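Local coordinates for protein predicted acetyltransferase (Clostridium acetobutylicum, PDB 3MGD) that binds acetyl-CoA and probably transfers its acetyl group to the amine of an acceptor that is not identified, at residues R19-I24 / Y91-S96; S13-I18 / L51-A56. One frame throughout, in Å; residues are numbered along the deposited sequence.

Contact 1 (R19-I24 / Y91-S96); sequences RKRQLI and YTEPTS. With ACO (acetyl coenzyme *a), chain C.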
# COMPACT_ATOMS: atom_id res chain seq x y z
N ARG A 19 -14.24 -6.68 -12.30
CA ARG A 19 -13.21 -7.07 -11.33
C ARG A 19 -13.29 -8.56 -11.00
O ARG A 19 -12.27 -9.24 -10.95
CB ARG A 19 -13.21 -6.22 -10.05
CG ARG A 19 -12.15 -6.69 -9.03
CD ARG A 19 -11.74 -5.62 -7.98
NE ARG A 19 -10.86 -6.25 -6.98
CZ ARG A 19 -9.57 -6.49 -7.17
NH1 ARG A 19 -8.96 -6.17 -8.31
NH2 ARG A 19 -8.87 -7.10 -6.22
N LYS A 20 -14.48 -9.08 -10.75
CA LYS A 20 -14.60 -10.52 -10.51
C LYS A 20 -14.10 -11.34 -11.70
O LYS A 20 -13.38 -12.33 -11.55
CB LYS A 20 -16.04 -10.91 -10.16
CG LYS A 20 -16.55 -10.37 -8.83
CD LYS A 20 -17.91 -10.95 -8.43
CE LYS A 20 -19.00 -10.52 -9.36
NZ LYS A 20 -20.38 -10.89 -8.86
N ARG A 21 -14.49 -10.90 -12.89
CA ARG A 21 -14.10 -11.57 -14.12
C ARG A 21 -12.58 -11.61 -14.26
O ARG A 21 -12.00 -12.63 -14.63
CB ARG A 21 -14.72 -10.83 -15.29
CG ARG A 21 -14.72 -11.59 -16.59
CD ARG A 21 -15.73 -10.97 -17.50
NE ARG A 21 -15.23 -10.86 -18.86
CZ ARG A 21 -15.52 -9.85 -19.67
NH1 ARG A 21 -16.30 -8.85 -19.26
NH2 ARG A 21 -15.00 -9.83 -20.88
N GLN A 22 -11.95 -10.48 -13.94
CA GLN A 22 -10.50 -10.33 -13.98
C GLN A 22 -9.81 -11.29 -13.01
O GLN A 22 -8.88 -11.99 -13.38
CB GLN A 22 -10.15 -8.90 -13.62
CG GLN A 22 -8.66 -8.63 -13.49
CD GLN A 22 -8.43 -7.40 -12.66
OE1 GLN A 22 -9.23 -6.46 -12.70
NE2 GLN A 22 -7.31 -7.38 -11.91
N LEU A 23 -10.29 -11.33 -11.78
CA LEU A 23 -9.66 -12.16 -10.76
C LEU A 23 -9.79 -13.63 -11.12
O LEU A 23 -8.88 -14.42 -10.92
CB LEU A 23 -10.31 -11.90 -9.41
CG LEU A 23 -10.13 -10.50 -8.82
CD1 LEU A 23 -10.97 -10.36 -7.57
CD2 LEU A 23 -8.64 -10.19 -8.51
N ILE A 24 -10.95 -14.01 -11.65
CA ILE A 24 -11.15 -15.39 -12.02
C ILE A 24 -10.24 -15.76 -13.18
O ILE A 24 -9.66 -16.84 -13.19
CB ILE A 24 -12.63 -15.66 -12.33
CG1 ILE A 24 -13.43 -15.60 -11.02
CG2 ILE A 24 -12.81 -17.02 -13.00
CD1 ILE A 24 -14.94 -15.49 -11.23
N TYR A 91 -7.78 -4.98 -16.84
CA TYR A 91 -8.35 -6.11 -17.55
C TYR A 91 -8.56 -5.68 -18.99
O TYR A 91 -9.02 -4.57 -19.25
CB TYR A 91 -9.68 -6.55 -16.91
CG TYR A 91 -10.27 -7.76 -17.62
CD1 TYR A 91 -9.85 -9.04 -17.30
CD2 TYR A 91 -11.22 -7.61 -18.61
CE1 TYR A 91 -10.38 -10.17 -17.96
CE2 TYR A 91 -11.75 -8.71 -19.27
CZ TYR A 91 -11.33 -9.98 -18.95
OH TYR A 91 -11.88 -11.07 -19.63
N THR A 92 -8.14 -6.53 -19.91
CA THR A 92 -8.46 -6.34 -21.31
C THR A 92 -9.18 -7.61 -21.82
O THR A 92 -8.72 -8.72 -21.54
CB THR A 92 -7.20 -6.11 -22.18
OG1 THR A 92 -6.54 -4.90 -21.79
CG2 THR A 92 -7.61 -6.01 -23.68
N GLU A 93 -10.28 -7.42 -22.54
CA GLU A 93 -11.01 -8.53 -23.16
C GLU A 93 -10.02 -9.40 -23.92
O GLU A 93 -9.19 -8.87 -24.67
CB GLU A 93 -12.07 -7.96 -24.12
CG GLU A 93 -12.93 -9.01 -24.81
CD GLU A 93 -13.86 -9.72 -23.84
OE1 GLU A 93 -14.55 -9.04 -23.06
OE2 GLU A 93 -13.89 -10.97 -23.87
N PRO A 94 -10.07 -10.73 -23.73
CA PRO A 94 -9.07 -11.61 -24.34
C PRO A 94 -8.86 -11.43 -25.85
O PRO A 94 -7.72 -11.38 -26.28
CB PRO A 94 -9.57 -13.01 -23.99
CG PRO A 94 -10.23 -12.81 -22.65
CD PRO A 94 -10.91 -11.46 -22.76
N THR A 95 -9.93 -11.33 -26.63
CA THR A 95 -9.77 -11.18 -28.07
C THR A 95 -9.18 -9.82 -28.44
O THR A 95 -8.78 -9.60 -29.59
CB THR A 95 -11.10 -11.40 -28.83
OG1 THR A 95 -12.07 -10.46 -28.39
CG2 THR A 95 -11.63 -12.82 -28.59
N SER A 96 -9.10 -8.90 -27.47
CA SER A 96 -8.54 -7.58 -27.70
C SER A 96 -7.11 -7.43 -27.16
O SER A 96 -6.51 -6.37 -27.28
CB SER A 96 -9.42 -6.50 -27.06
OG SER A 96 -10.62 -6.29 -27.80
N1A ACO C . 4.23 -3.51 -30.69
C2A ACO C . 4.62 -4.82 -30.41
N3A ACO C . 4.00 -5.55 -29.37
C4A ACO C . 2.95 -4.92 -28.59
C5A ACO C . 2.54 -3.58 -28.87
C6A ACO C . 3.15 -2.87 -29.89
N6A ACO C . 2.73 -1.51 -30.18
N7A ACO C . 1.48 -3.22 -27.96
C8A ACO C . 1.25 -4.32 -27.14
N9A ACO C . 2.17 -5.38 -27.51
C1B ACO C . 2.14 -6.71 -26.95
C2B ACO C . 3.17 -6.63 -25.81
O2B ACO C . 4.50 -6.28 -26.04
C3B ACO C . 2.84 -7.87 -25.00
O3B ACO C . 3.44 -9.09 -25.37
P3B ACO C . 4.80 -9.62 -24.72
O7A ACO C . 5.42 -10.66 -25.71
O8A ACO C . 4.51 -10.30 -23.36
O9A ACO C . 5.77 -8.47 -24.51
C4B ACO C . 1.28 -7.81 -25.03
O4B ACO C . 0.98 -7.35 -26.40
C5B ACO C . 0.43 -7.23 -23.92
O5B ACO C . 0.50 -5.82 -23.89
P1A ACO C . -0.81 -4.94 -23.96
O1A ACO C . -1.56 -5.12 -25.30
O2A ACO C . -0.41 -3.50 -23.69
O3A ACO C . -1.70 -5.46 -22.77
P2A ACO C . -3.17 -6.06 -22.93
O4A ACO C . -3.18 -7.42 -23.71
O5A ACO C . -4.11 -5.04 -23.49
O6A ACO C . -3.69 -6.30 -21.46
CBP ACO C . -3.63 -7.50 -19.35
CCP ACO C . -2.85 -6.91 -20.52
CDP ACO C . -2.67 -7.94 -18.25
CEP ACO C . -4.58 -6.46 -18.87
CAP ACO C . -4.41 -8.76 -19.87
OAP ACO C . -3.55 -9.76 -20.30
C9P ACO C . -5.49 -9.26 -18.94
O9P ACO C . -6.59 -8.71 -18.85
N8P ACO C . -5.18 -10.45 -18.17
C7P ACO C . -6.13 -10.97 -17.20
C6P ACO C . -6.33 -10.04 -16.06
C5P ACO C . -5.01 -9.56 -15.50
O5P ACO C . -4.09 -10.36 -15.30
N4P ACO C . -4.86 -8.17 -15.27
C3P ACO C . -3.75 -7.64 -14.52
C2P ACO C . -3.83 -7.76 -13.01
S1P ACO C . -2.51 -6.95 -12.14
C ACO C . -2.81 -5.31 -11.95
O ACO C . -3.85 -4.83 -12.37
CH3 ACO C . -1.75 -4.44 -11.39
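Gln22 lies against the ring of Tyr91, where strand 83-92 ends beside helix 12-25. Its CB is 3.7 Å from Tyr91 CD1, and the backbone joins in, with Gln22 CA 3.6 Å from the same CD1. The ring meets the helix obliquely, while the two side chains run past each other in opposite senses, amide and ring planes 24° apart. Tyr91 has CG trans to its own nitrogen (chi1 -178°), which swings the ring toward the helix. The extended Gln22 chain passes along the cofactor instead: CG is 3.7 Å from ACO C6P, and NE2 packs near C2P while donating its hydrogen bond to Glu26 one turn on.

Farther out, the edge of the Tyr91 ring, at CE2, lies over a face of the exposed Arg21 guanidinium, offset toward its rim, the two planes steeply inclined. Arg21 NH2 reaches Glu93 OE1 at the carboxylate, a salt bridge whose 2.4 Å separation is too short to trust in detail, the more so since the arginine was modelled in two conformers. Tyr91 OH has a weak hydrogen bond to Asp25, also on the helix.

The next strand residue turns to the ligand. Thr92 N donates to ACO O9P at 2.9 Å in a nearly straight bond (171°), fixing the pantetheine carbonyl, and Thr92 OG1 sits 3.0 Å from ACO O5A and 3.2 Å from ACO O6A, so that its one proton could go to either. Thr92 O in turn receives Arg97 NE, which ties the strand end to the loop carrying Gly98 and Gly100, both bound to acetyl-CoA. Strand-end backbone pairing with pantetheine, followed by an Arg-x-x-Gly-x-Ala loop at the pyrophosphate, is the acetyl-CoA site characteristic of GNAT acetyltransferases.

Contact 2 (S13-I18 / L51-A56); sequences SLLVSI and LVEWIA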
# COMPACT_ATOMS: atom_id res chain seq x y z
N SER A 13 -21.81 -1.21 -10.87
CA SER A 13 -22.13 -2.64 -11.00
C SER A 13 -21.30 -3.29 -12.13
O SER A 13 -20.97 -4.46 -12.05
CB SER A 13 -23.63 -2.86 -11.19
OG SER A 13 -24.07 -2.33 -12.42
N LEU A 14 -20.95 -2.52 -13.16
CA LEU A 14 -20.09 -3.04 -14.23
C LEU A 14 -18.65 -3.26 -13.75
O LEU A 14 -18.02 -4.27 -14.05
CB LEU A 14 -20.07 -2.08 -15.42
CG LEU A 14 -21.39 -1.79 -16.12
CD1 LEU A 14 -21.19 -0.64 -17.10
CD2 LEU A 14 -21.90 -3.04 -16.82
N LEU A 15 -18.13 -2.29 -13.01
CA LEU A 15 -16.78 -2.37 -12.45
C LEU A 15 -16.65 -3.56 -11.51
O LEU A 15 -15.62 -4.25 -11.48
CB LEU A 15 -16.46 -1.10 -11.67
CG LEU A 15 -15.73 0.01 -12.42
CD1 LEU A 15 -16.10 0.09 -13.88
CD2 LEU A 15 -15.91 1.35 -11.71
N VAL A 16 -17.70 -3.78 -10.72
CA VAL A 16 -17.75 -4.92 -9.83
C VAL A 16 -17.69 -6.23 -10.61
O VAL A 16 -16.90 -7.12 -10.28
CB VAL A 16 -19.02 -4.89 -8.93
CG1 VAL A 16 -19.19 -6.23 -8.21
CG2 VAL A 16 -18.93 -3.73 -7.93
N SER A 17 -18.52 -6.36 -11.65
CA SER A 17 -18.53 -7.58 -12.47
C SER A 17 -17.20 -7.80 -13.17
O SER A 17 -16.69 -8.93 -13.22
CB SER A 17 -19.64 -7.52 -13.52
OG SER A 17 -20.91 -7.60 -12.89
N ILE A 18 -16.64 -6.74 -13.73
CA ILE A 18 -15.38 -6.86 -14.45
C ILE A 18 -14.24 -7.23 -13.51
O ILE A 18 -13.38 -8.03 -13.88
CB ILE A 18 -15.02 -5.59 -15.20
CG1 ILE A 18 -16.13 -5.23 -16.19
CG2 ILE A 18 -13.67 -5.75 -15.91
CD1 ILE A 18 -15.98 -3.85 -16.80
N LEU A 51 -9.91 6.81 -5.95
CA LEU A 51 -9.78 5.82 -7.01
C LEU A 51 -10.20 6.46 -8.33
O LEU A 51 -11.22 7.15 -8.38
CB LEU A 51 -10.69 4.61 -6.73
CG LEU A 51 -10.55 3.47 -7.75
CD1 LEU A 51 -9.22 2.71 -7.52
CD2 LEU A 51 -11.76 2.52 -7.70
N VAL A 52 -9.42 6.25 -9.38
CA VAL A 52 -9.82 6.63 -10.74
C VAL A 52 -9.75 5.39 -11.62
O VAL A 52 -8.70 4.77 -11.73
CB VAL A 52 -8.91 7.73 -11.34
CG1 VAL A 52 -9.24 7.98 -12.81
CG2 VAL A 52 -9.01 9.03 -10.52
N GLU A 53 -10.86 5.02 -12.24
CA GLU A 53 -10.88 3.82 -13.07
C GLU A 53 -11.26 4.20 -14.49
O GLU A 53 -12.37 4.67 -14.73
CB GLU A 53 -11.80 2.74 -12.50
CG GLU A 53 -11.95 1.49 -13.40
CD GLU A 53 -12.10 0.18 -12.63
OE1 GLU A 53 -12.50 -0.83 -13.25
OE2 GLU A 53 -11.84 0.16 -11.40
N TRP A 54 -10.32 4.04 -15.41
CA TRP A 54 -10.55 4.34 -16.80
C TRP A 54 -11.18 3.12 -17.47
O TRP A 54 -10.87 1.97 -17.12
CB TRP A 54 -9.24 4.71 -17.50
CG TRP A 54 -8.86 6.15 -17.35
CD1 TRP A 54 -8.08 6.71 -16.38
CD2 TRP A 54 -9.24 7.22 -18.23
NE1 TRP A 54 -7.95 8.07 -16.60
CE2 TRP A 54 -8.65 8.40 -17.73
CE3 TRP A 54 -10.01 7.28 -19.40
CZ2 TRP A 54 -8.83 9.63 -18.35
CZ3 TRP A 54 -10.19 8.51 -20.01
CH2 TRP A 54 -9.60 9.67 -19.49
N ILE A 55 -12.07 3.37 -18.42
CA ILE A 55 -12.65 2.27 -19.19
C ILE A 55 -12.53 2.53 -20.69
O ILE A 55 -12.57 3.67 -21.15
CB ILE A 55 -14.13 2.01 -18.82
CG1 ILE A 55 -15.05 3.09 -19.38
CG2 ILE A 55 -14.32 1.91 -17.31
CD1 ILE A 55 -16.49 2.87 -19.02
N ALA A 56 -12.36 1.46 -21.45
CA ALA A 56 -12.34 1.54 -22.91
C ALA A 56 -13.61 0.83 -23.34
O ALA A 56 -13.87 -0.30 -22.91
CB ALA A 56 -11.13 0.83 -23.47
O HOH W 1 -13.03 -3.16 -12.14
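Leu15 points from helix 12-25 to strand 51-58 and meets Glu53 nearly head-on, the two side chains coming from opposing directions. Its branch carbon CG stands 3.4 Å from Glu53 OE1 and 3.6 Å from Glu53 CD, which puts the leucine fork directly against the carboxylate. The fork takes up this position through torsions well off the staggered values (chi1 -94°, chi2 33°). One methyl, Leu15 CD1, goes on to Ile55 CG2 at 4.3 Å, the apolar part of the contact. The backbone also reaches across: a water lies 2.9 Å from Leu15 O and 2.6 Å from Glu53 OE1 and bridges them, although other acceptors nearby compete for its protons. Glu53 OE2 is held by Asn89 ND2 of strand 83-92, giving both carboxylate oxygens a polar partner inside the core.

Val16, next along, points away from the strand and packs on Phe42 of helix 35-47. One turn after Leu15, Ile18 faces the sheet again, resting on Ile62 and Thr65 of strand 61-72. On the other side of the sheet Trp54 packs on helix 101-115, so strand 51-58 is sandwiched between helices, as in the alpha/beta core of the GNAT fold.

Overall arrangement
Both contacts lean helix 12-25 on one mixed sheet, contact 2 with its first half against strand 51-58 and contact 1 with its second half at the end of strand 83-92. Their centres are about 11 Å apart and they touch directly, Tyr91 CD2 packing 4.1 Å from Ile18 CG2. Asn89 adds a polar link, since it also takes a weak hydrogen bond from Arg19. Contact 1 forms part of the acetyl-CoA pocket, whereas contact 2 lies behind it: the Glu53 side chain is about 9 Å from the cofactor and about 8 Å from the side chain of Met90, whose carbonyl also binds the ligand.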